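Local atomic coordinates of uncharacterized protein (Archaeoglobus fulgidus, PDB entry 3LOT), a protein that probably acts as a zinc-dependent beta-keto acid cleavage enzyme, such as a 3-keto-5-aminohexanoate cleavage protein, with a TIM-barrel fold. Residues 26-31 / 35-40; 51-56 / 69-74; 73-76 / 80-83. All blocks are in the same frame, centred on the assembly; numbering follows the deposited sequence.

Contact 1: 26-31 / 35-40; sequences YLPVTP and VEEAVK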
ATOM      1  N   TYR D  26     -25.903 -28.886   8.366  1.00 12.93           N
ATOM      2  CA  TYR D  26     -25.615 -28.205   9.639  1.00 13.20           C
ATOM      3  C   TYR D  26     -26.000 -26.720   9.660  1.00 12.72           C
ATOM      4  O   TYR D  26     -25.915 -26.055  10.714  1.00 12.36           O
ATOM      5  CB  TYR D  26     -24.145 -28.392   9.973  1.00 13.10           C
ATOM      6  CG  TYR D  26     -23.737 -29.833   9.785  1.00 14.18           C
ATOM      7  CD1 TYR D  26     -24.260 -30.838  10.596  1.00 14.07           C
ATOM      8  CD2 TYR D  26     -22.861 -30.199   8.758  1.00 13.88           C
ATOM      9  CE1 TYR D  26     -23.862 -32.180  10.419  1.00 14.95           C
ATOM     10  CE2 TYR D  26     -22.494 -31.509   8.566  1.00 13.37           C
ATOM     11  CZ  TYR D  26     -22.985 -32.497   9.378  1.00 13.21           C
ATOM     12  OH  TYR D  26     -22.565 -33.800   9.137  1.00 11.58           O
ATOM     13  N   LEU D  27     -26.449 -26.196   8.531  1.00 12.75           N
ATOM     14  CA  LEU D  27     -26.943 -24.825   8.512  1.00 13.41           C
ATOM     15  C   LEU D  27     -28.188 -24.752   9.410  1.00 14.19           C
ATOM     16  O   LEU D  27     -29.181 -25.476   9.176  1.00 12.43           O
ATOM     17  CB  LEU D  27     -27.279 -24.375   7.089  1.00 12.70           C
ATOM     18  CG  LEU D  27     -27.773 -22.914   6.992  1.00 13.49           C
ATOM     19  CD1 LEU D  27     -26.604 -21.951   7.303  1.00 11.30           C
ATOM     20  CD2 LEU D  27     -28.342 -22.633   5.591  1.00 11.81           C
ATOM     21  N   PRO D  28     -28.159 -23.868  10.437  1.00 15.27           N
ATOM     22  CA  PRO D  28     -29.354 -23.783  11.297  1.00 16.07           C
ATOM     23  C   PRO D  28     -30.517 -23.193  10.541  1.00 16.41           C
ATOM     24  O   PRO D  28     -30.429 -22.069  10.062  1.00 17.04           O
ATOM     25  CB  PRO D  28     -28.952 -22.813  12.418  1.00 15.52           C
ATOM     26  CG  PRO D  28     -27.471 -22.706  12.349  1.00 16.20           C
ATOM     27  CD  PRO D  28     -27.057 -23.028  10.937  1.00 15.98           C
ATOM     28  N   VAL D  29     -31.616 -23.917  10.467  1.00 17.11           N
ATOM     29  CA  VAL D  29     -32.784 -23.393   9.801  1.00 18.18           C
ATOM     30  C   VAL D  29     -33.919 -22.911  10.700  1.00 18.28           C
ATOM     31  O   VAL D  29     -34.411 -21.750  10.542  1.00 21.91           O
ATOM     32  CB  VAL D  29     -33.342 -24.395   8.939  1.00 18.40           C
ATOM     33  CG1 VAL D  29     -34.859 -24.048   8.768  1.00 18.89           C
ATOM     34  CG2 VAL D  29     -32.465 -24.433   7.651  1.00 20.42           C
ATOM     35  N   THR D  30     -34.344 -23.721  11.637  1.00 15.31           N
ATOM     36  CA  THR D  30     -35.522 -23.347  12.430  1.00 13.76           C
ATOM     37  C   THR D  30     -35.161 -22.355  13.518  1.00 12.85           C
ATOM     38  O   THR D  30     -33.981 -22.223  13.892  1.00 13.35           O
ATOM     39  CB  THR D  30     -36.090 -24.565  13.110  1.00 13.77           C
ATOM     40  OG1 THR D  30     -35.143 -25.003  14.090  1.00 10.44           O
ATOM     41  CG2 THR D  30     -36.366 -25.669  12.092  1.00 14.49           C
ATOM     42  N   PRO D  31     -36.154 -21.653  14.066  1.00 12.27           N
ATOM     43  CA  PRO D  31     -35.782 -20.720  15.123  1.00 12.20           C
ATOM     44  C   PRO D  31     -35.117 -21.383  16.312  1.00 12.30           C
ATOM     45  O   PRO D  31     -34.167 -20.821  16.881  1.00 11.76           O
ATOM     46  CB  PRO D  31     -37.117 -20.124  15.541  1.00 12.95           C
ATOM     47  CG  PRO D  31     -37.905 -20.075  14.239  1.00 11.84           C
ATOM     48  CD  PRO D  31     -37.529 -21.411  13.590  1.00 13.13           C
ATOM     49  N   VAL D  35     -31.418 -20.601  17.931  1.00 11.84           N
ATOM     50  CA  VAL D  35     -31.266 -20.318  19.353  1.00 11.83           C
ATOM     51  C   VAL D  35     -30.184 -21.213  20.000  1.00 12.02           C
ATOM     52  O   VAL D  35     -29.280 -20.724  20.653  1.00 11.07           O
ATOM     53  CB  VAL D  35     -32.600 -20.504  20.107  1.00 11.17           C
ATOM     54  CG1 VAL D  35     -32.382 -20.408  21.638  1.00  9.84           C
ATOM     55  CG2 VAL D  35     -33.637 -19.533  19.653  1.00  8.51           C
ATOM     56  N   GLU D  36     -30.271 -22.517  19.769  1.00 13.68           N
ATOM     57  CA  GLU D  36     -29.340 -23.480  20.353  1.00 14.11           C
ATOM     58  C   GLU D  36     -27.920 -23.265  19.839  1.00 14.74           C
ATOM     59  O   GLU D  36     -26.964 -23.318  20.614  1.00 13.26           O
ATOM     60  CB  GLU D  36     -29.789 -24.923  20.094  1.00 15.09           C
ATOM     61  CG  GLU D  36     -30.950 -25.340  20.922  1.00 18.42           C
ATOM     62  CD  GLU D  36     -30.630 -25.246  22.436  1.00 24.53           C
ATOM     63  OE1 GLU D  36     -29.593 -25.871  22.846  1.00 25.03           O
ATOM     64  OE2 GLU D  36     -31.417 -24.561  23.198  1.00 21.30           O
ATOM     65  N   GLU D  37     -27.781 -22.975  18.548  1.00 14.53           N
ATOM     66  CA  GLU D  37     -26.466 -22.708  17.988  1.00 14.54           C
ATOM     67  C   GLU D  37     -25.882 -21.405  18.488  1.00 13.74           C
ATOM     68  O   GLU D  37     -24.694 -21.344  18.670  1.00 14.76           O
ATOM     69  CB  GLU D  37     -26.534 -22.650  16.477  1.00 15.34           C
ATOM     70  CG  GLU D  37     -26.633 -23.995  15.862  1.00 17.18           C
ATOM     71  CD  GLU D  37     -25.255 -24.670  15.782  1.00 20.33           C
ATOM     72  OE1 GLU D  37     -24.471 -24.380  14.806  1.00 16.07           O
ATOM     73  OE2 GLU D  37     -24.994 -25.484  16.705  1.00 18.73           O
ATOM     74  N   ALA D  38     -26.705 -20.376  18.730  1.00 12.97           N
ATOM     75  CA  ALA D  38     -26.207 -19.126  19.286  1.00 12.01           C
ATOM     76  C   ALA D  38     -25.651 -19.361  20.719  1.00 11.37           C
ATOM     77  O   ALA D  38     -24.589 -18.844  21.065  1.00 10.87           O
ATOM     78  CB  ALA D  38     -27.298 -18.076  19.303  1.00 11.74           C
ATOM     79  N   VAL D  39     -26.403 -20.111  21.536  1.00 11.63           N
ATOM     80  CA  VAL D  39     -26.059 -20.380  22.954  1.00 11.15           C
ATOM     81  C   VAL D  39     -24.785 -21.243  22.987  1.00 11.58           C
ATOM     82  O   VAL D  39     -23.822 -20.975  23.741  1.00 12.09           O
ATOM     83  CB  VAL D  39     -27.248 -20.984  23.729  1.00 11.17           C
ATOM     84  CG1 VAL D  39     -26.849 -21.312  25.167  1.00  9.21           C
ATOM     85  CG2 VAL D  39     -28.437 -20.003  23.714  1.00 10.64           C
ATOM     86  N   LYS D  40     -24.728 -22.249  22.124  1.00 11.11           N
ATOM     87  CA  LYS D  40     -23.496 -23.021  21.990  1.00 11.70           C
ATOM     88  C   LYS D  40     -22.303 -22.159  21.550  1.00 10.63           C
ATOM     89  O   LYS D  40     -21.208 -22.353  22.037  1.00 10.02           O
ATOM     90  CB  LYS D  40     -23.692 -24.192  21.038  1.00 11.74           C
ATOM     91  CG  LYS D  40     -24.624 -25.265  21.667  1.00 15.10           C
ATOM     92  CD  LYS D  40     -24.987 -26.400  20.728  1.00 18.88           C
ATOM     93  CE  LYS D  40     -26.320 -27.056  21.173  1.00 20.48           C
ATOM     94  NZ  LYS D  40     -26.687 -28.239  20.353  1.00 21.91           N
TER
HETATM   95  O   HOH W   1     -25.707 -26.270  13.240  1.00 19.36           O

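Contact 2: 51-56 / 69-74; sequences IHARDP and RYICRE. With ZN (zinc ion), chain P.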
ATOM      1  N   ILE D  51     -27.598 -12.550  14.360  1.00 11.79           N
ATOM      2  CA  ILE D  51     -28.841 -13.304  14.130  1.00 12.02           C
ATOM      3  C   ILE D  51     -29.625 -12.822  12.888  1.00 12.97           C
ATOM      4  O   ILE D  51     -29.888 -11.616  12.743  1.00 13.42           O
ATOM      5  CB  ILE D  51     -29.776 -13.246  15.393  1.00 11.70           C
ATOM      6  CG1 ILE D  51     -29.078 -13.878  16.630  1.00 12.22           C
ATOM      7  CG2 ILE D  51     -31.155 -13.900  15.126  1.00  7.52           C
ATOM      8  CD1 ILE D  51     -28.501 -15.291  16.445  1.00 12.52           C
ATOM      9  N   HIS D  52     -29.917 -13.761  11.989  1.00 12.65           N
ATOM     10  CA  HIS D  52     -31.003 -13.659  11.010  1.00 13.58           C
ATOM     11  C   HIS D  52     -32.150 -14.624  11.368  1.00 14.13           C
ATOM     12  O   HIS D  52     -31.947 -15.623  12.051  1.00 14.17           O
ATOM     13  CB  HIS D  52     -30.554 -14.080   9.617  1.00 13.52           C
ATOM     14  CG  HIS D  52     -29.561 -13.164   8.967  1.00 15.62           C
ATOM     15  ND1 HIS D  52     -29.744 -12.651   7.693  1.00 14.79           N
ATOM     16  CD2 HIS D  52     -28.363 -12.701   9.391  1.00 15.62           C
ATOM     17  CE1 HIS D  52     -28.714 -11.891   7.379  1.00 14.46           C
ATOM     18  NE2 HIS D  52     -27.870 -11.898   8.393  1.00 15.73           N
ATOM     19  N   ALA D  53     -33.337 -14.333  10.845  1.00 14.59           N
ATOM     20  CA  ALA D  53     -34.474 -15.250  10.916  1.00 14.26           C
ATOM     21  C   ALA D  53     -34.591 -16.032   9.598  1.00 14.61           C
ATOM     22  O   ALA D  53     -34.222 -15.537   8.528  1.00 14.20           O
ATOM     23  CB  ALA D  53     -35.751 -14.458  11.163  1.00 14.31           C
ATOM     24  N   ARG D  54     -35.146 -17.234   9.703  1.00 14.85           N
ATOM     25  CA  ARG D  54     -35.500 -18.076   8.586  1.00 15.45           C
ATOM     26  C   ARG D  54     -36.866 -18.704   8.884  1.00 17.43           C
ATOM     27  O   ARG D  54     -37.168 -19.079  10.024  1.00 16.35           O
ATOM     28  CB  ARG D  54     -34.500 -19.199   8.434  1.00 14.86           C
ATOM     29  CG  ARG D  54     -33.179 -18.751   7.886  1.00 13.83           C
ATOM     30  CD  ARG D  54     -32.257 -19.894   7.817  1.00 11.08           C
ATOM     31  NE  ARG D  54     -30.969 -19.518   7.240  1.00 11.62           N
ATOM     32  CZ  ARG D  54     -30.701 -19.372   5.942  1.00 11.69           C
ATOM     33  NH1 ARG D  54     -31.620 -19.499   4.993  1.00 12.54           N
ATOM     34  NH2 ARG D  54     -29.495 -19.014   5.584  1.00 10.67           N
ATOM     35  N   ASP D  55     -37.673 -18.820   7.845  1.00 18.82           N
ATOM     36  CA  ASP D  55     -38.963 -19.517   7.926  1.00 20.07           C
ATOM     37  C   ASP D  55     -38.730 -20.976   8.347  1.00 20.54           C
ATOM     38  O   ASP D  55     -37.966 -21.689   7.696  1.00 19.91           O
ATOM     39  CB  ASP D  55     -39.585 -19.399   6.530  1.00 21.05           C
ATOM     40  CG  ASP D  55     -40.998 -19.868   6.457  1.00 23.33           C
ATOM     41  OD1 ASP D  55     -41.425 -20.709   7.270  1.00 26.31           O
ATOM     42  OD2 ASP D  55     -41.674 -19.387   5.531  1.00 29.78           O
ATOM     43  N   PRO D  56     -39.377 -21.441   9.447  1.00 21.53           N
ATOM     44  CA  PRO D  56     -39.153 -22.810   9.964  1.00 21.42           C
ATOM     45  C   PRO D  56     -39.573 -23.927   9.012  1.00 21.29           C
ATOM     46  O   PRO D  56     -38.967 -25.000   9.031  1.00 21.45           O
ATOM     47  CB  PRO D  56     -40.056 -22.896  11.198  1.00 21.58           C
ATOM     48  CG  PRO D  56     -40.731 -21.587  11.325  1.00 21.83           C
ATOM     49  CD  PRO D  56     -40.503 -20.765  10.124  1.00 21.80           C
ATOM     50  N   ARG D  69     -38.272 -11.942  17.384  1.00 13.71           N
ATOM     51  CA  ARG D  69     -38.590 -11.710  18.794  1.00 14.47           C
ATOM     52  C   ARG D  69     -38.437 -13.022  19.564  1.00 14.55           C
ATOM     53  O   ARG D  69     -37.827 -13.052  20.649  1.00 14.17           O
ATOM     54  CB  ARG D  69     -39.963 -11.099  18.997  1.00 14.37           C
ATOM     55  CG  ARG D  69     -40.162 -10.644  20.455  1.00 15.76           C
ATOM     56  CD  ARG D  69     -41.515 -10.100  20.720  1.00 17.08           C
ATOM     57  NE  ARG D  69     -41.988  -9.174  19.698  1.00 17.05           N
ATOM     58  CZ  ARG D  69     -41.675  -7.885  19.625  1.00 22.28           C
ATOM     59  NH1 ARG D  69     -40.836  -7.320  20.501  1.00 23.65           N
ATOM     60  NH2 ARG D  69     -42.203  -7.141  18.654  1.00 23.54           N
ATOM     61  N   TYR D  70     -38.950 -14.096  18.974  1.00 14.29           N
ATOM     62  CA  TYR D  70     -38.839 -15.409  19.577  1.00 13.84           C
ATOM     63  C   TYR D  70     -37.388 -15.837  19.754  1.00 12.56           C
ATOM     64  O   TYR D  70     -37.000 -16.235  20.852  1.00 11.48           O
ATOM     65  CB  TYR D  70     -39.632 -16.447  18.767  1.00 14.06           C
ATOM     66  CG  TYR D  70     -39.498 -17.848  19.277  1.00 14.27           C
ATOM     67  CD1 TYR D  70     -40.358 -18.348  20.273  1.00 15.88           C
ATOM     68  CD2 TYR D  70     -38.526 -18.682  18.765  1.00 13.65           C
ATOM     69  CE1 TYR D  70     -40.220 -19.670  20.737  1.00 16.62           C
ATOM     70  CE2 TYR D  70     -38.364 -19.955  19.213  1.00 14.31           C
ATOM     71  CZ  TYR D  70     -39.192 -20.458  20.205  1.00 14.92           C
ATOM     72  OH  TYR D  70     -39.010 -21.764  20.609  1.00 12.31           O
ATOM     73  N   ILE D  71     -36.606 -15.786  18.677  1.00 12.62           N
ATOM     74  CA  ILE D  71     -35.201 -16.203  18.701  1.00 12.04           C
ATOM     75  C   ILE D  71     -34.389 -15.426  19.747  1.00 12.31           C
ATOM     76  O   ILE D  71     -33.685 -16.002  20.587  1.00 11.51           O
ATOM     77  CB  ILE D  71     -34.533 -16.016  17.329  1.00 12.08           C
ATOM     78  CG1 ILE D  71     -35.197 -16.933  16.300  1.00 11.70           C
ATOM     79  CG2 ILE D  71     -33.055 -16.327  17.404  1.00 12.15           C
ATOM     80  CD1 ILE D  71     -34.726 -16.744  14.892  1.00 11.97           C
ATOM     81  N   CYS D  72     -34.564 -14.116  19.761  1.00 12.72           N
ATOM     82  CA  CYS D  72     -33.755 -13.266  20.655  1.00 12.79           C
ATOM     83  C   CYS D  72     -34.151 -13.468  22.102  1.00 13.11           C
ATOM     84  O   CYS D  72     -33.294 -13.553  22.974  1.00 12.84           O
ATOM     85  CB  CYS D  72     -33.847 -11.801  20.240  1.00 12.99           C
ATOM     86  SG  CYS D  72     -33.104 -11.573  18.640  1.00 13.85           S
ATOM     87  N   ARG D  73     -35.451 -13.601  22.357  1.00 13.68           N
ATOM     88  CA  ARG D  73     -35.910 -13.804  23.711  1.00 13.24           C
ATOM     89  C   ARG D  73     -35.391 -15.126  24.279  1.00 13.02           C
ATOM     90  O   ARG D  73     -34.964 -15.203  25.429  1.00 12.65           O
ATOM     91  CB  ARG D  73     -37.445 -13.786  23.781  1.00 13.71           C
ATOM     92  CG  ARG D  73     -37.992 -14.010  25.207  1.00 17.28           C
ATOM     93  CD  ARG D  73     -39.537 -13.926  25.270  1.00 23.61           C
ATOM     94  NE  ARG D  73     -40.159 -14.767  24.240  1.00 28.12           N
ATOM     95  CZ  ARG D  73     -40.945 -14.335  23.248  1.00 31.41           C
ATOM     96  NH1 ARG D  73     -41.284 -13.056  23.122  1.00 32.57           N
ATOM     97  NH2 ARG D  73     -41.441 -15.222  22.383  1.00 34.22           N
ATOM     98  N   GLU D  74     -35.440 -16.167  23.464  1.00 13.53           N
ATOM     99  CA  GLU D  74     -34.994 -17.487  23.883  1.00 14.18           C
ATOM    100  C   GLU D  74     -33.493 -17.547  24.083  1.00 13.66           C
ATOM    101  O   GLU D  74     -33.035 -18.228  25.003  1.00 13.49           O
ATOM    102  CB  GLU D  74     -35.455 -18.550  22.869  1.00 14.59           C
ATOM    103  CG  GLU D  74     -36.984 -18.748  22.843  1.00 16.55           C
ATOM    104  CD  GLU D  74     -37.484 -19.554  24.038  1.00 18.84           C
ATOM    105  OE1 GLU D  74     -36.974 -20.664  24.251  1.00 25.43           O
ATOM    106  OE2 GLU D  74     -38.378 -19.090  24.757  1.00 23.09           O
TER
HETATM  107 ZN    ZN P 501     -25.712 -11.039   8.433  1.00 43.26          ZN

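Contact 3: 73-76 / 80-83; sequences REIK and DVVI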
ATOM      1  N   ARG D  73     -35.451 -13.601  22.357  1.00 13.68           N
ATOM      2  CA  ARG D  73     -35.910 -13.804  23.711  1.00 13.24           C
ATOM      3  C   ARG D  73     -35.391 -15.126  24.279  1.00 13.02           C
ATOM      4  O   ARG D  73     -34.964 -15.203  25.429  1.00 12.65           O
ATOM      5  CB  ARG D  73     -37.445 -13.786  23.781  1.00 13.71           C
ATOM      6  CG  ARG D  73     -37.992 -14.010  25.207  1.00 17.28           C
ATOM      7  CD  ARG D  73     -39.537 -13.926  25.270  1.00 23.61           C
ATOM      8  NE  ARG D  73     -40.159 -14.767  24.240  1.00 28.12           N
ATOM      9  CZ  ARG D  73     -40.945 -14.335  23.248  1.00 31.41           C
ATOM     10  NH1 ARG D  73     -41.284 -13.056  23.122  1.00 32.57           N
ATOM     11  NH2 ARG D  73     -41.441 -15.222  22.383  1.00 34.22           N
ATOM     12  N   GLU D  74     -35.440 -16.167  23.464  1.00 13.53           N
ATOM     13  CA  GLU D  74     -34.994 -17.487  23.883  1.00 14.18           C
ATOM     14  C   GLU D  74     -33.493 -17.547  24.083  1.00 13.66           C
ATOM     15  O   GLU D  74     -33.035 -18.228  25.003  1.00 13.49           O
ATOM     16  CB  GLU D  74     -35.455 -18.550  22.869  1.00 14.59           C
ATOM     17  CG  GLU D  74     -36.984 -18.748  22.843  1.00 16.55           C
ATOM     18  CD  GLU D  74     -37.484 -19.554  24.038  1.00 18.84           C
ATOM     19  OE1 GLU D  74     -36.974 -20.664  24.251  1.00 25.43           O
ATOM     20  OE2 GLU D  74     -38.378 -19.090  24.757  1.00 23.09           O
ATOM     21  N   ILE D  75     -32.709 -16.868  23.233  1.00 14.36           N
ATOM     22  CA  ILE D  75     -31.255 -16.811  23.473  1.00 13.61           C
ATOM     23  C   ILE D  75     -31.009 -16.114  24.830  1.00 13.58           C
ATOM     24  O   ILE D  75     -30.242 -16.610  25.709  1.00 13.54           O
ATOM     25  CB  ILE D  75     -30.471 -16.073  22.361  1.00 14.71           C
ATOM     26  CG1 ILE D  75     -30.546 -16.830  21.028  1.00 12.87           C
ATOM     27  CG2 ILE D  75     -28.971 -15.952  22.759  1.00 12.03           C
ATOM     28  CD1 ILE D  75     -30.154 -15.978  19.807  1.00 12.95           C
ATOM     29  N   LYS D  76     -31.684 -14.987  25.032  1.00 13.64           N
ATOM     30  CA  LYS D  76     -31.485 -14.179  26.275  1.00 13.56           C
ATOM     31  C   LYS D  76     -31.833 -14.954  27.567  1.00 13.52           C
ATOM     32  O   LYS D  76     -31.186 -14.765  28.583  1.00 12.58           O
ATOM     33  CB  LYS D  76     -32.274 -12.864  26.181  1.00 13.87           C
ATOM     34  CG  LYS D  76     -32.197 -11.924  27.375  1.00 13.04           C
ATOM     35  CD  LYS D  76     -32.989 -10.677  27.040  1.00 14.24           C
ATOM     36  CE  LYS D  76     -33.295  -9.810  28.221  1.00 17.10           C
ATOM     37  NZ  LYS D  76     -34.191 -10.543  29.116  1.00 17.57           N
ATOM     38  N   ASP D  80     -26.056 -14.540  28.432  1.00 14.54           N
ATOM     39  CA  ASP D  80     -25.818 -13.089  28.461  1.00 14.83           C
ATOM     40  C   ASP D  80     -25.099 -12.562  27.203  1.00 14.17           C
ATOM     41  O   ASP D  80     -24.733 -11.398  27.127  1.00 12.98           O
ATOM     42  CB  ASP D  80     -25.108 -12.635  29.758  1.00 16.36           C
ATOM     43  CG  ASP D  80     -23.680 -13.111  29.880  1.00 18.76           C
ATOM     44  OD1 ASP D  80     -23.276 -14.002  29.121  1.00 23.68           O
ATOM     45  OD2 ASP D  80     -22.943 -12.591  30.774  1.00 24.30           O
ATOM     46  N   VAL D  81     -24.897 -13.436  26.233  1.00 13.06           N
ATOM     47  CA  VAL D  81     -24.302 -13.048  24.965  1.00 12.96           C
ATOM     48  C   VAL D  81     -24.934 -11.793  24.387  1.00 13.49           C
ATOM     49  O   VAL D  81     -26.154 -11.576  24.523  1.00 13.70           O
ATOM     50  CB  VAL D  81     -24.417 -14.200  23.924  1.00 13.72           C
ATOM     51  CG1 VAL D  81     -25.869 -14.390  23.468  1.00 11.40           C
ATOM     52  CG2 VAL D  81     -23.464 -13.958  22.738  1.00 10.60           C
ATOM     53  N   VAL D  82     -24.109 -10.951  23.753  1.00 13.59           N
ATOM     54  CA  VAL D  82     -24.625  -9.791  23.034  1.00 12.68           C
ATOM     55  C   VAL D  82     -25.312 -10.277  21.731  1.00 12.89           C
ATOM     56  O   VAL D  82     -24.732 -11.020  20.933  1.00 13.09           O
ATOM     57  CB  VAL D  82     -23.518  -8.723  22.749  1.00 13.35           C
ATOM     58  CG1 VAL D  82     -24.077  -7.526  21.973  1.00 10.56           C
ATOM     59  CG2 VAL D  82     -22.881  -8.219  24.086  1.00 11.90           C
ATOM     60  N   ILE D  83     -26.578  -9.907  21.578  1.00 12.08           N
ATOM     61  CA  ILE D  83     -27.396 -10.356  20.455  1.00 12.73           C
ATOM     62  C   ILE D  83     -27.469  -9.239  19.422  1.00 13.05           C
ATOM     63  O   ILE D  83     -28.122  -8.178  19.631  1.00 12.61           O
ATOM     64  CB  ILE D  83     -28.824 -10.763  20.911  1.00 13.13           C
ATOM     65  CG1 ILE D  83     -28.758 -11.869  22.003  1.00 11.71           C
ATOM     66  CG2 ILE D  83     -29.634 -11.141  19.660  1.00 11.99           C
ATOM     67  CD1 ILE D  83     -30.053 -12.090  22.812  1.00 10.02           C
TER

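Contact 1: 26-31 / 35-40
Pro28 and Glu37 meet at about a right angle. The ring of Pro28 presents its CG to the aliphatic part of Glu37, and Pro28 CG lies 3.8 Å from Glu37 CG. The closest approach is between methylene carbons. Glu37 can do this because its CG stands beside its own backbone N, with chi1 at -77°, and the chain then bends at chi2. The bend takes the carboxylate alongside the loop to Asn276, whose backbone N is bonded to Glu37 OE1. Glu37 OE1 also receives a weak bond of 2.7 Å from a water oxygen. The same water oxygen lies 2.5 Å from Tyr26 O, which is unusually short. It may link the loop and the helix, but this bridge is doubtful.

Nearer the start of the helix the contact is made by backbone. Val35 N donates to Pro31 O at 3.0 Å, with an N-H...O angle of 160°. The CG2 methyl of Val35 sits beside its own backbone N, which brings it within 3.1 Å of Pro31 O, a tight fit. The CB of Pro31 points away from 35-40, and the ring packs on Tyr70 and Ile71 of helix 65-78.

Thr30 is the N-cap, its OG1 capping Gln33 N, and the side chain of Pro28 is about 8 Å from that of the zinc ligand Glu262. This is a capped helix start, with the preceding beta-alpha loop folded back over it, at the end of the TIM barrel that holds the zinc, probably the active-site end.

Contact 2: 51-56 / 69-74
The apolar part of the contact centres on Ile71, which reaches from the helix toward the strand. Its two ends touch different residues. Ile71 CG2 meets Ile51 CG2 at 3.8 Å, methyl against methyl, and the two side chains are set at a slant to each other. The longer branch of Ile71 is extended, with chi2 at 174°. It carries Ile71 CD1 alongside the strand backbone, 4.3 Å from Ala53 CA and 4.5 Å from Ala53 CB.

The polar atom at the interface is His52 O. It is buried and has no hydrogen-bond partner in the model. Across the contact, His52 O has Ile71 CD1 as its neighbour at 4.1 Å. The backbone of Ile51 is hydrogen-bonded to Asn84 and Thr86, at and just past strand 82-85.

Metal binding occupies the other side of the strand. The CB of His52 points away from the helix, and His52 NE2 binds the zinc ion at 2.3 Å. His50 and Glu262 are also ligands, and the rings of His50 and His52 meet nearly perpendicular. One short strand thus gives Ile51 to the helix layer and His52 to the metal site.

Around this core, Ile51 also packs on Ile75 of helix 65-78 and on Ile83 of strand 82-85, while Cys72 touches Ile83 too. Ile71 continues onto Pro31 and Ile34, so helix 65-78 rests on strand 48-54 with helix 31-43 beside it.

Contact 3: 73-76 / 80-83
Ile75 meets Val81 and Ile83 mainly through its CG2 methyl; its CB also lies against Ile83 CD1. Val81 CG1 approaches Ile75 CG2 to 3.5 Å, a close contact for two methyls, and Ile83 CD1 stands 4.0 Å from Ile75 CG2. Ile75 lies aslant to both partners. Its CG2 is opposite the backbone N about the CA-CB bond and so leans to the carbonyl side, toward 80-83. The CG1 branch stands beside the backbone N (chi1 -65°).

Val81 has the less common valine conformation. With chi1 at 71°, its CG1 sits between the backbone N and the carbonyl carbon, and this is the methyl that meets Ile75. Val81 also touches Val49 of strand 48-54 and Ala42 of helix 31-43.

These residues lie where helix 65-78 turns into strand 82-85. The turn closes the crossover from strand 48-54 to its parallel neighbour 82-85, a beta-alpha-beta crossover of the kind that builds a TIM barrel. The helix lies on the outer side of both strands.

Ile83 has an extended side chain, with chi2 at 164°. Ile83 CD1 therefore touches both Ile75 and the helix backbone, lying 4.0 Å from Lys76 N and 4.1 Å from Lys76 CB. Lys76 gives only the base of its side chain to this contact. Its chain runs out straight as far as CD-CE and bends at the last torsion, where NZ forms a salt bridge with Glu310. Phe314, the last residue of the chain, touches both Lys76 and Ile83.

How the contacts relate
The three contacts follow one another along the chain. Contact 1 closes before contact 2 opens, and contact 3 begins where contact 2 ends, sharing Arg73 and Glu74. Their centres are about 9 Å apart for contacts 1 and 2, 11 Å for contacts 2 and 3, and 13 Å for contacts 1 and 3. Contacts 2 and 3 both use helix 65-78 and reach neighbouring parallel strands, 48-54 and 82-85. Contact 1 belongs to helix 31-43, which packs beside helix 65-78 through Ala38 on Ile75. Together they form a continuous sector of the barrel wall, and strand 48-54 within it supplies zinc ligands.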